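Local coordinates for protein peptidoglycan synthase activator LpoP (Pseudomonas aeruginosa, PDB 6W5Q) that activates peptidoglycan synthesis as a lipoprotein partner of a cell-wall synthase, its globular C-terminal TPR-type domain probably serving as a protein-binding module, at residues A94-R97 and E98-D102; A72-G75 and L76-A79; S28-L31 and N32-A35. All coordinates share one frame; numbering follows the deposited sequence.

All three contacts are local, each within one continuous piece of chain, and none nests in or crosses another. From the N terminus, contact 3 (28-31 with 32-35) comes first, at the turn from helix 13-28 into helix 31-44. Contact 2 (72-75 with 76-79) follows on the last turns of helix 65-78, on the opposite side of the chain's centre, with about 22 Å between the centres of the two contacts. Contact 1 (94-97 with 98-102) ends the next helix, 83-99, and leads into helix 103-114; its nearest atoms come within about 5 Å of contact 2. Contacts 1 and 3 thus make helix-to-helix turns, while contact 2 lies at a helix end.

Contact 1 of 3, residues A94-R97 and E98-D102; sequences AQAR and EKQGD
This is a helix C-terminal contact: R97 and D102 form a salt bridge around the turn that carries helix 83-99 into helix 103-114. OD1 of D102 sits at the edge of the guanidinium, 2.6 Å from NE of R97, and accepts through the lone pair pointing away from OD2. The geometry is bent, the N-H...O angle being 130°, and a second, weak bond comes from NH2. Guanidinium and carboxylate planes are almost perpendicular. Bends about chi2 and chi3 of R97 (-59° and -42°) fold its chain back towards the aspartate. Over one guanidinium face lies Q100, whose NE2 gives a straighter bond to O of A96 at 2.8 Å; it approaches from well above the carbonyl plane. E69 of helix 65-78 receives both NH1 of R97 and NE2 of Q100, joining this turn to the preceding helix.

The carboxylate of D102 is shared between two jobs. While OD1 holds R97, OD2 accepts from the backbone N of G105 and caps the start of helix 103-114. E98 turns instead to R110 on that helix, its OE2 in a salt bridge. In the backbone, N of D102 bonds to O of R97 at 2.9 Å and N of G101 to O of E98 at 2.9 Å. With G101 at positive phi, this pair defines a Schellman motif, followed directly by the aspartate N-cap of the next helix.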
loop_
_atom_site.group_PDB
_atom_site.type_symbol
_atom_site.label_atom_id
_atom_site.label_comp_id
_atom_site.label_asym_id
_atom_site.label_seq_id
_atom_site.Cartn_x
_atom_site.Cartn_y
_atom_site.Cartn_z
ATOM N N ALA A 94 -3.079 6.875 -7.441
ATOM C CA ALA A 94 -2.717 7.860 -8.455
ATOM C C ALA A 94 -1.360 7.540 -9.060
ATOM O O ALA A 94 -1.175 7.593 -10.281
ATOM C CB ALA A 94 -2.698 9.264 -7.841
ATOM N N GLN A 95 -0.390 7.215 -8.209
ATOM C CA GLN A 95 0.958 6.955 -8.698
ATOM C C GLN A 95 1.006 5.681 -9.507
ATOM O O GLN A 95 1.753 5.597 -10.487
ATOM C CB GLN A 95 1.928 6.890 -7.529
ATOM C CG GLN A 95 1.993 8.172 -6.756
ATOM C CD GLN A 95 3.083 8.143 -5.740
ATOM O OE1 GLN A 95 3.186 9.041 -4.893
ATOM N NE2 GLN A 95 3.915 7.103 -5.797
ATOM N N ALA A 96 0.190 4.695 -9.129
ATOM C CA ALA A 96 0.106 3.458 -9.899
ATOM C C ALA A 96 -0.584 3.673 -11.250
ATOM O O ALA A 96 -0.215 3.036 -12.243
ATOM C CB ALA A 96 -0.626 2.395 -9.077
ATOM N N ARG A 97 -1.613 4.537 -11.310
ATOM C CA ARG A 97 -2.223 4.838 -12.609
ATOM C C ARG A 97 -1.234 5.552 -13.512
ATOM O O ARG A 97 -1.120 5.222 -14.699
ATOM C CB ARG A 97 -3.480 5.699 -12.449
ATOM C CG ARG A 97 -4.561 5.084 -11.570
ATOM C CD ARG A 97 -5.007 3.757 -12.116
ATOM N NE ARG A 97 -5.159 3.774 -13.560
ATOM C CZ ARG A 97 -5.522 2.716 -14.275
ATOM N NH1 ARG A 97 -5.762 1.565 -13.672
ATOM N NH2 ARG A 97 -5.646 2.809 -15.593
ATOM N N GLU A 98 -0.528 6.545 -12.959
ATOM C CA GLU A 98 0.495 7.291 -13.693
ATOM C C GLU A 98 1.506 6.364 -14.358
ATOM O O GLU A 98 1.847 6.529 -15.535
ATOM C CB GLU A 98 1.222 8.242 -12.733
ATOM C CG GLU A 98 0.522 9.548 -12.505
ATOM C CD GLU A 98 1.245 10.461 -11.524
ATOM O OE1 GLU A 98 1.958 9.957 -10.619
ATOM O OE2 GLU A 98 1.086 11.691 -11.658
ATOM N N LYS A 99 2.031 5.398 -13.598
ATOM C CA LYS A 99 3.072 4.540 -14.133
ATOM C C LYS A 99 2.518 3.575 -15.162
ATOM O O LYS A 99 3.295 3.003 -15.935
ATOM C CB LYS A 99 3.771 3.793 -12.992
ATOM C CG LYS A 99 4.491 4.737 -12.034
ATOM C CD LYS A 99 5.323 3.982 -11.026
ATOM C CE LYS A 99 6.148 4.921 -10.167
ATOM N NZ LYS A 99 7.149 4.144 -9.377
ATOM N N GLN A 100 1.196 3.403 -15.200
ATOM C CA GLN A 100 0.528 2.632 -16.241
ATOM C C GLN A 100 0.174 3.484 -17.455
ATOM O O GLN A 100 -0.496 2.994 -18.372
ATOM C CB GLN A 100 -0.725 1.969 -15.670
ATOM C CG GLN A 100 -0.404 0.840 -14.691
ATOM C CD GLN A 100 -1.616 0.330 -13.939
ATOM O OE1 GLN A 100 -2.335 -0.551 -14.416
ATOM N NE2 GLN A 100 -1.838 0.871 -12.745
ATOM N N GLY A 101 0.617 4.742 -17.482
ATOM C CA GLY A 101 0.305 5.633 -18.580
ATOM C C GLY A 101 -1.057 6.287 -18.494
ATOM O O GLY A 101 -1.575 6.747 -19.513
ATOM N N ASP A 102 -1.646 6.358 -17.306
ATOM C CA ASP A 102 -3.027 6.796 -17.121
ATOM C C ASP A 102 -3.055 8.087 -16.292
ATOM O O ASP A 102 -3.228 8.058 -15.068
ATOM C CB ASP A 102 -3.826 5.689 -16.453
ATOM C CG ASP A 102 -5.271 6.066 -16.229
ATOM O OD1 ASP A 102 -5.904 5.450 -15.347
ATOM O OD2 ASP A 102 -5.778 6.983 -16.927
#

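Contact 2 of 3, residues A72-G75 and L76-A79; sequences ARRG and LSYA
A72-G75 and the start of L76-A79 continue one helix, and the hydrogen bonding changes as the end of helix 65-78 nears. N of L76 still makes an ordinary i-to-i+4 bond to O of A72 at 3.0 Å, whereas N of S77 has two weak bonds, to O of R73 and O of R74. One residue on, N of Y78 reaches O of G75, three positions back.

R74 and Y78 carry the side-chain contact. With CG of R74 opposite its backbone N (chi1 -168°) and a bend at chi3, the chain crosses the phenol at a slant near its hydroxyl end; CG lies 3.5 Å from OH of Y78. NH1 then donates to that OH at 3.1 Å, with an N-H...O angle of 156°. The hydroxyl meets the guanidinium edge in its plane, while guanidinium and ring planes stand 75° apart. Over the centre of one ring face, 3.7 Å above it, lies O of R74. The same carbonyl oxygen receives the hydroxyl OG of S77, modelled very close.

NH2 of R74 donates to Q42 on helix 31-44, giving the guanidinium a second partner. R74 and Y78 both pack on L52 of helix 49-61, and Y78 also touches P49. L76 turns to W90 and I93 of helix 83-99, so this helix end lies between its two neighbours in a TPR-like helical array.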
loop_
_atom_site.group_PDB
_atom_site.type_symbol
_atom_site.label_atom_id
_atom_site.label_comp_id
_atom_site.label_asym_id
_atom_site.label_seq_id
_atom_site.Cartn_x
_atom_site.Cartn_y
_atom_site.Cartn_z
ATOM N N ALA A 72 -3.697 -1.583 -3.053
ATOM C CA ALA A 72 -4.093 -0.318 -2.439
ATOM C C ALA A 72 -5.606 -0.124 -2.494
ATOM O O ALA A 72 -6.213 0.404 -1.546
ATOM C CB ALA A 72 -3.380 0.847 -3.124
ATOM N N ARG A 73 -6.232 -0.544 -3.601
ATOM C CA ARG A 73 -7.682 -0.421 -3.713
ATOM C C ARG A 73 -8.373 -1.353 -2.742
ATOM O O ARG A 73 -9.459 -1.046 -2.241
ATOM C CB ARG A 73 -8.135 -0.697 -5.149
ATOM C CG ARG A 73 -8.001 0.494 -6.071
ATOM C CD ARG A 73 -9.166 0.554 -7.065
ATOM N NE ARG A 73 -9.446 1.912 -7.562
ATOM C CZ ARG A 73 -8.885 2.418 -8.653
ATOM N NH1 ARG A 73 -8.030 1.683 -9.341
ATOM N NH2 ARG A 73 -9.163 3.644 -9.055
ATOM N N ARG A 74 -7.743 -2.486 -2.445
ATOM C CA ARG A 74 -8.287 -3.366 -1.423
ATOM C C ARG A 74 -8.108 -2.754 -0.034
ATOM O O ARG A 74 -9.051 -2.718 0.759
ATOM C CB ARG A 74 -7.641 -4.757 -1.523
ATOM C CG ARG A 74 -8.352 -5.800 -0.681
ATOM C CD ARG A 74 -8.115 -7.215 -1.183
ATOM N NE ARG A 74 -6.723 -7.622 -1.068
ATOM C CZ ARG A 74 -6.196 -8.168 0.024
ATOM N NH1 ARG A 74 -6.940 -8.362 1.115
ATOM N NH2 ARG A 74 -4.918 -8.512 0.029
ATOM N N GLY A 75 -6.906 -2.271 0.285
ATOM C CA GLY A 75 -6.713 -1.596 1.565
ATOM C C GLY A 75 -7.741 -0.509 1.808
ATOM O O GLY A 75 -8.288 -0.384 2.910
ATOM N N LEU A 76 -8.055 0.255 0.763
ATOM C CA LEU A 76 -9.044 1.325 0.856
ATOM C C LEU A 76 -10.389 0.817 1.363
ATOM O O LEU A 76 -11.005 1.436 2.231
ATOM C CB LEU A 76 -9.193 1.972 -0.519
ATOM C CG LEU A 76 -9.647 3.402 -0.717
ATOM C CD1 LEU A 76 -8.975 4.355 0.244
ATOM C CD2 LEU A 76 -9.299 3.756 -2.137
ATOM N N SER A 77 -10.851 -0.329 0.862
ATOM C CA SER A 77 -12.130 -0.849 1.332
ATOM C C SER A 77 -12.124 -1.187 2.827
ATOM O O SER A 77 -13.198 -1.307 3.428
ATOM C CB SER A 77 -12.526 -2.075 0.509
ATOM O OG SER A 77 -11.506 -3.050 0.499
ATOM N N TYR A 78 -10.953 -1.351 3.441
ATOM C CA TYR A 78 -10.852 -1.630 4.868
ATOM C C TYR A 78 -10.510 -0.381 5.664
ATOM O O TYR A 78 -10.428 -0.437 6.892
ATOM C CB TYR A 78 -9.783 -2.700 5.148
ATOM C CG TYR A 78 -9.813 -3.960 4.297
ATOM C CD1 TYR A 78 -10.991 -4.439 3.742
ATOM C CD2 TYR A 78 -8.649 -4.686 4.080
ATOM C CE1 TYR A 78 -10.999 -5.601 2.974
ATOM C CE2 TYR A 78 -8.644 -5.839 3.327
ATOM C CZ TYR A 78 -9.821 -6.292 2.770
ATOM O OH TYR A 78 -9.810 -7.441 2.014
ATOM N N ALA A 79 -10.277 0.729 4.987
ATOM C CA ALA A 79 -9.787 1.954 5.587
ATOM C C ALA A 79 -10.910 2.896 5.988
ATOM O O ALA A 79 -10.639 4.063 6.267
ATOM C CB ALA A 79 -8.835 2.660 4.612
#

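Contact 3 of 3, residues S28-L31 and N32-A35; sequences SGDL and NSAA
D30 and S33 meet through two bonds, each carboxylate oxygen of the aspartate taking one donor of the serine. The backbone N of S33 donates to OD1 of D30 at 3.0 Å, with an N-H...O angle of 167°, and its hydroxyl OG donates to OD2 at 2.7 Å. Both donors approach from well out of the carboxylate plane. Two bonds to one residue hold the carboxylate against the first turn of helix 31-44. They also fix its rotation, since each oxygen has its own donor.

Torsions on the two residues bring the groups together. CG of D30 lies opposite the backbone N (chi1 -167°), which swings the carboxylate forward over the start of the helix. In S33, OG lies beside its own backbone N (chi1 -58°), letting N-H and hydroxyl serve the same acid. CB of N32 rests 3.6 Å from OD1 of D30 as well. A negative carboxylate here would probably interact favourably with the helix dipole.

Behind the cap, the helical backbone bonds begin at once: N of A34 reaches O of D30 at 3.1 Å, and N of A35 reaches O of L31 at 3.0 Å. D30 is thus the N-cap. Just before it G29, at positive phi, closes helix 13-28 with a Schellman motif, making a very short link between the helices.

Further out, S33 and A34 touch Q25 on helix 13-28, and A34 also reaches Q26. L31 packs against Q26 on that side and against V58 and A61 of helix 49-61 on another. A34 joins it on V58, while A35 meets R59. The capped first turn of helix 31-44 therefore packs against both the helix before it and the helix after it.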
loop_
_atom_site.group_PDB
_atom_site.type_symbol
_atom_site.label_atom_id
_atom_site.label_comp_id
_atom_site.label_asym_id
_atom_site.label_seq_id
_atom_site.Cartn_x
_atom_site.Cartn_y
_atom_site.Cartn_z
ATOM N N SER A 28 16.734 -1.483 3.126
ATOM C CA SER A 28 18.007 -2.047 2.718
ATOM C C SER A 28 18.090 -2.336 1.221
ATOM O O SER A 28 19.175 -2.676 0.731
ATOM C CB SER A 28 18.269 -3.326 3.508
ATOM O OG SER A 28 19.094 -4.167 2.810
ATOM N N GLY A 29 16.985 -2.215 0.484
ATOM C CA GLY A 29 16.968 -2.504 -0.937
ATOM C C GLY A 29 16.429 -3.870 -1.313
ATOM O O GLY A 29 16.483 -4.232 -2.498
ATOM N N ASP A 30 15.904 -4.631 -0.350
ATOM C CA ASP A 30 15.379 -5.977 -0.600
ATOM C C ASP A 30 13.854 -5.902 -0.622
ATOM O O ASP A 30 13.156 -6.298 0.314
ATOM C CB ASP A 30 15.891 -6.966 0.446
ATOM C CG ASP A 30 15.641 -8.433 0.047
ATOM O OD1 ASP A 30 14.863 -8.689 -0.910
ATOM O OD2 ASP A 30 16.234 -9.329 0.693
ATOM N N LEU A 31 13.338 -5.386 -1.736
ATOM C CA LEU A 31 11.899 -5.271 -1.909
ATOM C C LEU A 31 11.230 -6.638 -2.003
ATOM O O LEU A 31 10.048 -6.776 -1.656
ATOM C CB LEU A 31 11.610 -4.411 -3.141
ATOM C CG LEU A 31 12.049 -2.952 -2.976
ATOM C CD1 LEU A 31 11.710 -2.107 -4.192
ATOM C CD2 LEU A 31 11.407 -2.371 -1.751
ATOM N N ASN A 32 11.967 -7.657 -2.446
ATOM C CA ASN A 32 11.417 -9.014 -2.528
ATOM C C ASN A 32 11.070 -9.557 -1.138
ATOM O O ASN A 32 9.955 -10.050 -0.905
ATOM C CB ASN A 32 12.417 -9.921 -3.255
ATOM C CG ASN A 32 11.996 -11.391 -3.284
ATOM O OD1 ASN A 32 11.001 -11.751 -3.899
ATOM N ND2 ASN A 32 12.788 -12.247 -2.649
ATOM N N SER A 33 12.013 -9.463 -0.196
ATOM C CA SER A 33 11.761 -9.928 1.166
ATOM C C SER A 33 10.725 -9.060 1.869
ATOM O O SER A 33 9.847 -9.578 2.572
ATOM C CB SER A 33 13.061 -9.949 1.960
ATOM O OG SER A 33 14.004 -10.773 1.319
ATOM N N ALA A 34 10.831 -7.738 1.709
ATOM C CA ALA A 34 9.813 -6.845 2.240
ATOM C C ALA A 34 8.429 -7.309 1.827
ATOM O O ALA A 34 7.523 -7.439 2.658
ATOM C CB ALA A 34 10.067 -5.413 1.765
ATOM N N ALA A 35 8.258 -7.610 0.542
ATOM C CA ALA A 35 6.963 -8.106 0.098
ATOM C C ALA A 35 6.624 -9.419 0.797
ATOM O O ALA A 35 5.499 -9.590 1.298
ATOM C CB ALA A 35 6.944 -8.247 -1.427
#